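Local coordinates for ABC-type transport system, molybdenum-specific extracellular solute-binding protein (Clostridium difficile, PDB 4KD5) that probably binds molybdate or tungstate outside the cell and delivers it to an ABC transporter for uptake, at residues D79-L91 with Q221-E233. Numbering follows the deposited sequence.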
ATOM      1  N   ASP A  79      -0.930 -13.779  -5.693  1.00 56.77           N
ATOM      2  CA  ASP A  79      -2.309 -13.303  -5.646  1.00 59.27           C
ATOM      3  C   ASP A  79      -2.573 -12.098  -6.554  1.00 50.66           C
ATOM      4  O   ASP A  79      -3.716 -11.666  -6.696  1.00 54.20           O
ATOM      5  CB  ASP A  79      -2.734 -12.997  -4.206  1.00 74.25           C
ATOM      6  CG  ASP A  79      -1.586 -12.504  -3.350  1.00 86.80           C
ATOM      7  OD1 ASP A  79      -1.764 -11.486  -2.643  1.00 86.68           O
ATOM      8  OD2 ASP A  79      -0.510 -13.139  -3.371  1.00 94.81           O
ATOM      9  N   THR A  80      -1.522 -11.566  -7.173  1.00 43.13           N
ATOM     10  CA  THR A  80      -1.674 -10.471  -8.130  1.00 46.52           C
ATOM     11  C   THR A  80      -1.746 -10.983  -9.561  1.00 53.51           C
ATOM     12  O   THR A  80      -1.877 -10.194 -10.493  1.00 60.32           O
ATOM     13  CB  THR A  80      -0.540  -9.435  -8.026  1.00 44.30           C
ATOM     14  OG1 THR A  80       0.690 -10.018  -8.475  1.00 48.02           O
ATOM     15  CG2 THR A  80      -0.388  -8.959  -6.596  1.00 48.81           C
HETATM   16  N   MSE A  81      -1.642 -12.298  -9.738  1.00 46.72           N
HETATM   17  CA  MSE A  81      -1.720 -12.874 -11.078  1.00 50.72           C
HETATM   18  C   MSE A  81      -3.140 -12.765 -11.624  1.00 51.52           C
HETATM   19  O   MSE A  81      -4.081 -13.335 -11.061  1.00 54.49           O
HETATM   20  CB  MSE A  81      -1.258 -14.334 -11.085  1.00 55.98           C
HETATM   21  CG  MSE A  81       0.214 -14.501 -10.737  1.00 61.77           C
HETATM   22 SE   MSE A  81       0.753 -16.341 -10.399  0.62 60.69          SE
HETATM   23  CE  MSE A  81       0.783 -16.985 -12.228  1.00 48.14           C
ATOM     24  N   LYS A  82      -3.287 -12.025 -12.720  1.00 47.71           N
ATOM     25  CA  LYS A  82      -4.590 -11.806 -13.346  1.00 49.97           C
ATOM     26  C   LYS A  82      -4.477 -11.725 -14.858  1.00 45.56           C
ATOM     27  O   LYS A  82      -3.398 -11.466 -15.397  1.00 49.49           O
ATOM     28  CB  LYS A  82      -5.227 -10.512 -12.824  1.00 56.17           C
ATOM     29  CG  LYS A  82      -6.151 -10.695 -11.638  1.00 65.96           C
ATOM     30  CD  LYS A  82      -5.565 -10.089 -10.375  1.00 71.78           C
ATOM     31  CE  LYS A  82      -6.265 -10.649  -9.144  1.00 83.44           C
ATOM     32  NZ  LYS A  82      -5.794 -10.002  -7.887  1.00 88.51           N
ATOM     33  N   ASP A  83      -5.600 -11.930 -15.535  1.00 45.22           N
ATOM     34  CA  ASP A  83      -5.669 -11.705 -16.965  1.00 52.72           C
ATOM     35  C   ASP A  83      -6.082 -10.263 -17.214  1.00 54.26           C
ATOM     36  O   ASP A  83      -7.201  -9.869 -16.886  1.00 55.15           O
ATOM     37  CB  ASP A  83      -6.660 -12.678 -17.608  1.00 60.78           C
ATOM     38  CG  ASP A  83      -6.176 -14.109 -17.565  1.00 68.79           C
ATOM     39  OD1 ASP A  83      -4.949 -14.307 -17.518  1.00 71.27           O
ATOM     40  OD2 ASP A  83      -7.022 -15.029 -17.568  1.00 72.12           O
ATOM     41  N   LEU A  84      -5.161  -9.475 -17.762  1.00 49.76           N
ATOM     42  CA  LEU A  84      -5.409  -8.061 -18.008  1.00 48.24           C
ATOM     43  C   LEU A  84      -6.415  -7.871 -19.142  1.00 52.29           C
ATOM     44  O   LEU A  84      -7.570  -7.502 -18.906  1.00 56.04           O
ATOM     45  CB  LEU A  84      -4.093  -7.352 -18.324  1.00 44.39           C
ATOM     46  CG  LEU A  84      -4.144  -5.843 -18.515  1.00 45.82           C
ATOM     47  CD1 LEU A  84      -4.974  -5.246 -17.405  1.00 42.48           C
ATOM     48  CD2 LEU A  84      -2.739  -5.260 -18.523  1.00 33.73           C
ATOM     49  N   VAL A  85      -5.969  -8.126 -20.369  1.00 43.93           N
ATOM     50  CA  VAL A  85      -6.854  -8.099 -21.527  1.00 44.53           C
ATOM     51  C   VAL A  85      -6.627  -9.330 -22.389  1.00 51.00           C
ATOM     52  O   VAL A  85      -5.698 -10.107 -22.160  1.00 50.90           O
ATOM     53  CB  VAL A  85      -6.660  -6.841 -22.393  1.00 48.32           C
ATOM     54  CG1 VAL A  85      -6.836  -5.586 -21.562  1.00 45.65           C
ATOM     55  CG2 VAL A  85      -5.286  -6.849 -23.046  1.00 53.30           C
ATOM     56  N   LYS A  86      -7.483  -9.502 -23.386  1.00 50.55           N
ATOM     57  CA  LYS A  86      -7.314 -10.577 -24.343  1.00 63.59           C
ATOM     58  C   LYS A  86      -7.509 -10.014 -25.739  1.00 65.32           C
ATOM     59  O   LYS A  86      -8.114  -8.954 -25.906  1.00 64.16           O
ATOM     60  CB  LYS A  86      -8.297 -11.717 -24.068  1.00 68.93           C
ATOM     61  CG  LYS A  86      -9.761 -11.325 -24.218  1.00 74.08           C
ATOM     62  CD  LYS A  86     -10.716 -12.463 -23.834  1.00 88.26           C
ATOM     63  CE  LYS A  86     -10.006 -13.693 -23.278  1.00 97.98           C
ATOM     64  NZ  LYS A  86      -9.741 -13.612 -21.812  1.00 97.95           N
ATOM     65  N   ASN A  87      -6.987 -10.708 -26.743  1.00 65.53           N
ATOM     66  CA  ASN A  87      -7.166 -10.262 -28.115  1.00 55.55           C
ATOM     67  C   ASN A  87      -8.189 -11.125 -28.831  1.00 59.39           C
ATOM     68  O   ASN A  87      -8.588 -12.175 -28.324  1.00 68.03           O
ATOM     69  CB  ASN A  87      -5.833 -10.285 -28.864  1.00 66.34           C
ATOM     70  CG  ASN A  87      -5.551  -8.985 -29.582  1.00 65.29           C
ATOM     71  OD1 ASN A  87      -6.461  -8.342 -30.109  1.00 67.67           O
ATOM     72  ND2 ASN A  87      -4.284  -8.581 -29.597  1.00 60.50           N
ATOM     73  N   ASP A  88      -8.625 -10.674 -29.999  1.00 70.24           N
ATOM     74  CA  ASP A  88      -9.516 -11.470 -30.830  1.00 75.77           C
ATOM     75  C   ASP A  88      -8.867 -11.761 -32.170  1.00 82.25           C
ATOM     76  O   ASP A  88      -8.178 -10.908 -32.727  1.00 69.16           O
ATOM     77  CB  ASP A  88     -10.855 -10.756 -31.031  1.00 82.11           C
ATOM     78  CG  ASP A  88     -11.929 -11.254 -30.086  1.00 89.42           C
ATOM     79  OD1 ASP A  88     -11.886 -12.446 -29.724  1.00 94.42           O
ATOM     80  OD2 ASP A  88     -12.812 -10.459 -29.705  1.00 91.93           O
ATOM     81  N   LEU A  89      -9.073 -12.975 -32.675  1.00 57.81           N
ATOM     82  CA  LEU A  89      -8.587 -13.339 -34.001  1.00 50.77           C
ATOM     83  C   LEU A  89      -9.675 -12.957 -34.995  1.00 50.46           C
ATOM     84  O   LEU A  89     -10.805 -13.450 -34.910  1.00 42.00           O
ATOM     85  CB  LEU A  89      -8.317 -14.839 -34.086  1.00 47.79           C
ATOM     86  CG  LEU A  89      -7.152 -15.370 -34.925  1.00 43.55           C
ATOM     87  CD1 LEU A  89      -7.618 -16.461 -35.858  1.00 47.30           C
ATOM     88  CD2 LEU A  89      -6.472 -14.278 -35.717  1.00 47.36           C
ATOM     89  N   VAL A  90      -9.348 -12.068 -35.928  1.00 50.43           N
ATOM     90  CA  VAL A  90     -10.356 -11.567 -36.856  1.00 50.74           C
ATOM     91  C   VAL A  90     -10.037 -11.854 -38.316  1.00 48.33           C
ATOM     92  O   VAL A  90      -8.882 -12.086 -38.682  1.00 44.68           O
ATOM     93  CB  VAL A  90     -10.614 -10.056 -36.662  1.00 53.36           C
ATOM     94  CG1 VAL A  90     -11.133  -9.780 -35.267  1.00 58.44           C
ATOM     95  CG2 VAL A  90      -9.341  -9.259 -36.920  1.00 50.70           C
ATOM     96  N   LEU A  91     -11.083 -11.843 -39.138  1.00 53.27           N
ATOM     97  CA  LEU A  91     -10.950 -12.000 -40.581  1.00 49.40           C
ATOM     98  C   LEU A  91     -11.026 -10.627 -41.252  1.00 47.10           C
ATOM     99  O   LEU A  91     -12.013  -9.903 -41.099  1.00 48.13           O
ATOM    100  CB  LEU A  91     -12.064 -12.900 -41.118  1.00 49.56           C
ATOM    101  CG  LEU A  91     -12.120 -13.150 -42.627  1.00 53.34           C
ATOM    102  CD1 LEU A  91     -10.893 -13.904 -43.105  1.00 50.40           C
ATOM    103  CD2 LEU A  91     -13.386 -13.905 -43.009  1.00 52.95           C
ATOM    104  N   GLN A 221      -9.479  -0.522 -18.567  1.00 52.79           N
ATOM    105  CA  GLN A 221      -9.957  -1.478 -19.558  1.00 54.30           C
ATOM    106  C   GLN A 221     -10.428  -0.773 -20.826  1.00 54.86           C
ATOM    107  O   GLN A 221     -10.123  -1.216 -21.935  1.00 52.90           O
ATOM    108  CB  GLN A 221     -11.083  -2.332 -18.968  1.00 53.86           C
ATOM    109  CG  GLN A 221     -10.622  -3.349 -17.941  1.00 56.12           C
ATOM    110  CD  GLN A 221      -9.813  -4.474 -18.552  1.00 52.70           C
ATOM    111  OE1 GLN A 221     -10.368  -5.410 -19.127  1.00 57.91           O
ATOM    112  NE2 GLN A 221      -8.491  -4.383 -18.437  1.00 49.61           N
ATOM    113  N   LYS A 222     -11.164   0.323 -20.659  1.00 49.62           N
ATOM    114  CA  LYS A 222     -11.636   1.111 -21.799  1.00 59.90           C
ATOM    115  C   LYS A 222     -10.495   1.729 -22.604  1.00 65.02           C
ATOM    116  O   LYS A 222     -10.656   2.021 -23.788  1.00 74.18           O
ATOM    117  CB  LYS A 222     -12.615   2.203 -21.348  1.00 53.86           C
ATOM    118  CG  LYS A 222     -13.996   1.693 -20.957  1.00 55.69           C
ATOM    119  CD  LYS A 222     -14.975   2.844 -20.760  1.00 75.58           C
ATOM    120  CE  LYS A 222     -16.312   2.361 -20.214  1.00 82.15           C
ATOM    121  NZ  LYS A 222     -17.289   3.483 -20.055  1.00 90.96           N
ATOM    122  N   ILE A 223      -9.354   1.939 -21.958  1.00 56.75           N
ATOM    123  CA  ILE A 223      -8.168   2.443 -22.646  1.00 59.59           C
ATOM    124  C   ILE A 223      -7.594   1.369 -23.569  1.00 56.71           C
ATOM    125  O   ILE A 223      -7.259   1.643 -24.722  1.00 51.48           O
ATOM    126  CB  ILE A 223      -7.095   2.938 -21.649  1.00 57.11           C
ATOM    127  CG1 ILE A 223      -7.511   4.281 -21.048  1.00 55.58           C
ATOM    128  CG2 ILE A 223      -5.745   3.086 -22.325  1.00 54.23           C
ATOM    129  CD1 ILE A 223      -6.502   4.843 -20.078  1.00 49.82           C
ATOM    130  N   PHE A 224      -7.500   0.144 -23.063  1.00 43.06           N
ATOM    131  CA  PHE A 224      -7.012  -0.970 -23.863  1.00 48.65           C
ATOM    132  C   PHE A 224      -7.958  -1.283 -25.023  1.00 51.15           C
ATOM    133  O   PHE A 224      -7.529  -1.807 -26.048  1.00 60.78           O
ATOM    134  CB  PHE A 224      -6.811  -2.214 -22.989  1.00 46.63           C
ATOM    135  CG  PHE A 224      -5.603  -2.148 -22.097  1.00 51.97           C
ATOM    136  CD1 PHE A 224      -4.325  -2.205 -22.629  1.00 49.08           C
ATOM    137  CD2 PHE A 224      -5.747  -2.053 -20.721  1.00 56.32           C
ATOM    138  CE1 PHE A 224      -3.210  -2.152 -21.805  1.00 44.80           C
ATOM    139  CE2 PHE A 224      -4.637  -2.003 -19.895  1.00 53.51           C
ATOM    140  CZ  PHE A 224      -3.366  -2.052 -20.441  1.00 42.42           C
ATOM    141  N   GLU A 225      -9.237  -0.952 -24.864  1.00 49.82           N
ATOM    142  CA  GLU A 225     -10.233  -1.185 -25.912  1.00 53.95           C
ATOM    143  C   GLU A 225     -10.184  -0.139 -27.032  1.00 57.77           C
ATOM    144  O   GLU A 225     -10.700  -0.364 -28.128  1.00 70.63           O
ATOM    145  CB  GLU A 225     -11.640  -1.313 -25.303  1.00 53.21           C
ATOM    146  CG  GLU A 225     -11.809  -2.552 -24.426  1.00 66.72           C
ATOM    147  CD  GLU A 225     -13.022  -2.482 -23.514  1.00 84.44           C
ATOM    148  OE1 GLU A 225     -13.843  -1.556 -23.680  1.00 95.54           O
ATOM    149  OE2 GLU A 225     -13.151  -3.353 -22.626  1.00 84.68           O
ATOM    150  N   GLU A 226      -9.560   1.002 -26.754  1.00 52.39           N
ATOM    151  CA  GLU A 226      -9.296   1.999 -27.787  1.00 59.20           C
ATOM    152  C   GLU A 226      -8.267   1.455 -28.768  1.00 57.13           C
ATOM    153  O   GLU A 226      -8.205   1.871 -29.920  1.00 59.94           O
ATOM    154  CB  GLU A 226      -8.760   3.294 -27.165  1.00 62.38           C
ATOM    155  CG  GLU A 226      -9.712   4.007 -26.220  1.00 69.48           C
ATOM    156  CD  GLU A 226      -9.051   5.169 -25.495  1.00 78.29           C
ATOM    157  OE1 GLU A 226      -7.903   5.514 -25.844  1.00 78.28           O
ATOM    158  OE2 GLU A 226      -9.675   5.736 -24.573  1.00 84.49           O
ATOM    159  N   PHE A 227      -7.453   0.523 -28.293  1.00 47.95           N
ATOM    160  CA  PHE A 227      -6.340   0.020 -29.082  1.00 54.53           C
ATOM    161  C   PHE A 227      -6.598  -1.387 -29.618  1.00 52.52           C
ATOM    162  O   PHE A 227      -5.672  -2.078 -30.050  1.00 46.50           O
ATOM    163  CB  PHE A 227      -5.038   0.100 -28.271  1.00 58.08           C
ATOM    164  CG  PHE A 227      -4.597   1.512 -27.977  1.00 62.95           C
ATOM    165  CD1 PHE A 227      -3.728   2.170 -28.833  1.00 61.56           C
ATOM    166  CD2 PHE A 227      -5.068   2.188 -26.859  1.00 62.42           C
ATOM    167  CE1 PHE A 227      -3.327   3.473 -28.576  1.00 63.08           C
ATOM    168  CE2 PHE A 227      -4.671   3.492 -26.596  1.00 58.16           C
ATOM    169  CZ  PHE A 227      -3.799   4.134 -27.455  1.00 57.95           C
ATOM    170  N   GLY A 228      -7.864  -1.796 -29.601  1.00 50.78           N
ATOM    171  CA  GLY A 228      -8.273  -3.043 -30.224  1.00 54.50           C
ATOM    172  C   GLY A 228      -8.273  -4.246 -29.301  1.00 49.35           C
ATOM    173  O   GLY A 228      -8.655  -5.348 -29.703  1.00 57.56           O
ATOM    174  N   TYR A 229      -7.841  -4.044 -28.064  1.00 45.25           N
ATOM    175  CA  TYR A 229      -7.867  -5.126 -27.091  1.00 43.63           C
ATOM    176  C   TYR A 229      -9.263  -5.293 -26.513  1.00 49.05           C
ATOM    177  O   TYR A 229     -10.150  -4.473 -26.763  1.00 46.24           O
ATOM    178  CB  TYR A 229      -6.818  -4.892 -26.005  1.00 39.80           C
ATOM    179  CG  TYR A 229      -5.426  -4.894 -26.569  1.00 40.07           C
ATOM    180  CD1 TYR A 229      -4.747  -6.084 -26.772  1.00 42.13           C
ATOM    181  CD2 TYR A 229      -4.801  -3.712 -26.925  1.00 39.38           C
ATOM    182  CE1 TYR A 229      -3.477  -6.096 -27.303  1.00 44.96           C
ATOM    183  CE2 TYR A 229      -3.528  -3.714 -27.454  1.00 47.14           C
ATOM    184  CZ  TYR A 229      -2.875  -4.909 -27.640  1.00 49.02           C
ATOM    185  OH  TYR A 229      -1.610  -4.913 -28.166  1.00 53.68           O
ATOM    186  N   LYS A 230      -9.459  -6.361 -25.748  1.00 51.01           N
ATOM    187  CA  LYS A 230     -10.791  -6.703 -25.274  1.00 56.16           C
ATOM    188  C   LYS A 230     -10.767  -7.123 -23.809  1.00 54.79           C
ATOM    189  O   LYS A 230      -9.771  -7.668 -23.327  1.00 45.41           O
ATOM    190  CB  LYS A 230     -11.382  -7.815 -26.145  1.00 67.47           C
ATOM    191  CG  LYS A 230     -12.892  -7.800 -26.240  1.00 79.89           C
ATOM    192  CD  LYS A 230     -13.497  -8.847 -25.329  1.00 92.94           C
ATOM    193  CE  LYS A 230     -14.977  -8.593 -25.094  1.00102.10           C
ATOM    194  NZ  LYS A 230     -15.577  -9.633 -24.208  1.00104.14           N
ATOM    195  N   LYS A 231     -11.871  -6.850 -23.117  1.00 62.22           N
ATOM    196  CA  LYS A 231     -12.042  -7.176 -21.703  1.00 68.38           C
ATOM    197  C   LYS A 231     -12.064  -8.690 -21.473  1.00 72.21           C
ATOM    198  O   LYS A 231     -12.547  -9.445 -22.319  1.00 62.24           O
ATOM    199  CB  LYS A 231     -13.347  -6.547 -21.205  1.00 77.69           C
ATOM    200  CG  LYS A 231     -13.807  -7.008 -19.837  1.00 89.40           C
ATOM    201  CD  LYS A 231     -13.701  -5.892 -18.810  1.00 92.71           C
ATOM    202  CE  LYS A 231     -13.035  -6.393 -17.540  1.00 89.17           C
ATOM    203  NZ  LYS A 231     -13.854  -6.114 -16.330  1.00 89.66           N
ATOM    204  N   VAL A 232     -11.538  -9.135 -20.333  1.00 81.13           N
ATOM    205  CA  VAL A 232     -11.490 -10.564 -20.020  1.00 81.45           C
ATOM    206  C   VAL A 232     -12.763 -11.064 -19.334  1.00 83.38           C
ATOM    207  O   VAL A 232     -13.058 -10.672 -18.204  1.00 89.39           O
ATOM    208  CB  VAL A 232     -10.277 -10.908 -19.134  1.00 78.83           C
ATOM    209  CG1 VAL A 232     -10.311 -12.375 -18.729  1.00 81.27           C
ATOM    210  CG2 VAL A 232      -8.988 -10.591 -19.865  1.00 73.52           C
ATOM    211  N   GLU A 233     -13.500 -11.924 -20.033  0.74 82.60           N
ATOM    212  CA  GLU A 233     -14.662 -12.632 -19.485  0.74 83.16           C
ATOM    213  C   GLU A 233     -15.635 -11.763 -18.690  0.74 80.70           C
ATOM    214  O   GLU A 233     -16.829 -11.728 -18.990  0.74 80.74           O
ATOM    215  CB  GLU A 233     -14.209 -13.828 -18.646  0.74 86.75           C
ATOM    216  CG  GLU A 233     -13.252 -14.749 -19.382  0.74 86.46           C
ATOM    217  CD  GLU A 233     -13.576 -14.860 -20.862  0.74 83.63           C
ATOM    218  OE1 GLU A 233     -14.560 -15.542 -21.215  0.74 84.81           O
ATOM    219  OE2 GLU A 233     -12.846 -14.257 -21.676  0.74 81.56           O
TER
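Val85 sends one methyl to Phe224 and the other to Tyr229 of 221-233. CG1 lies 3.7 Å from Phe224 CB, with that side chain crossing at about a right angle, while CG2 turns to Tyr229 and comes 3.8 Å from its CD1. The branch is set by chi1 of -56°, which lays CG1 beside the backbone N and CG2 between N and the carbonyl carbon. Leu84 extends the apolar patch, its CD2 3.8 Å from Phe224 CZ. Beside it the bent Gln221 chain sends NE2 to Leu84 O, 3.3 Å away, from well above the carbonyl plane; the same amide nitrogen also bonds Leu215 O. Strand 82-94 runs between the two lobes of this periplasmic-binding-protein fold, and here the chain's C-terminal tail pairs with it antiparallel: Lys86 N reaches Lys230 O at 2.9 Å (170°), and Lys230 N returns to Lys86 O. On the flank, Lys86 bends at chi3 and chi4, crossing Val232 and bringing NZ 3.2 Å from Glu233 OE2, a salt bridge whose hydrogen bond is weak, at the chain terminus. Asn87 ND2 lies 3.5 Å from Tyr229 CE1, amide and ring planes 40° apart, and is hydrogen-bonded to Ser170 OG and Tyr194 OH; the Asn87 side chain lies near Tyr168, predicted to bind molybdate.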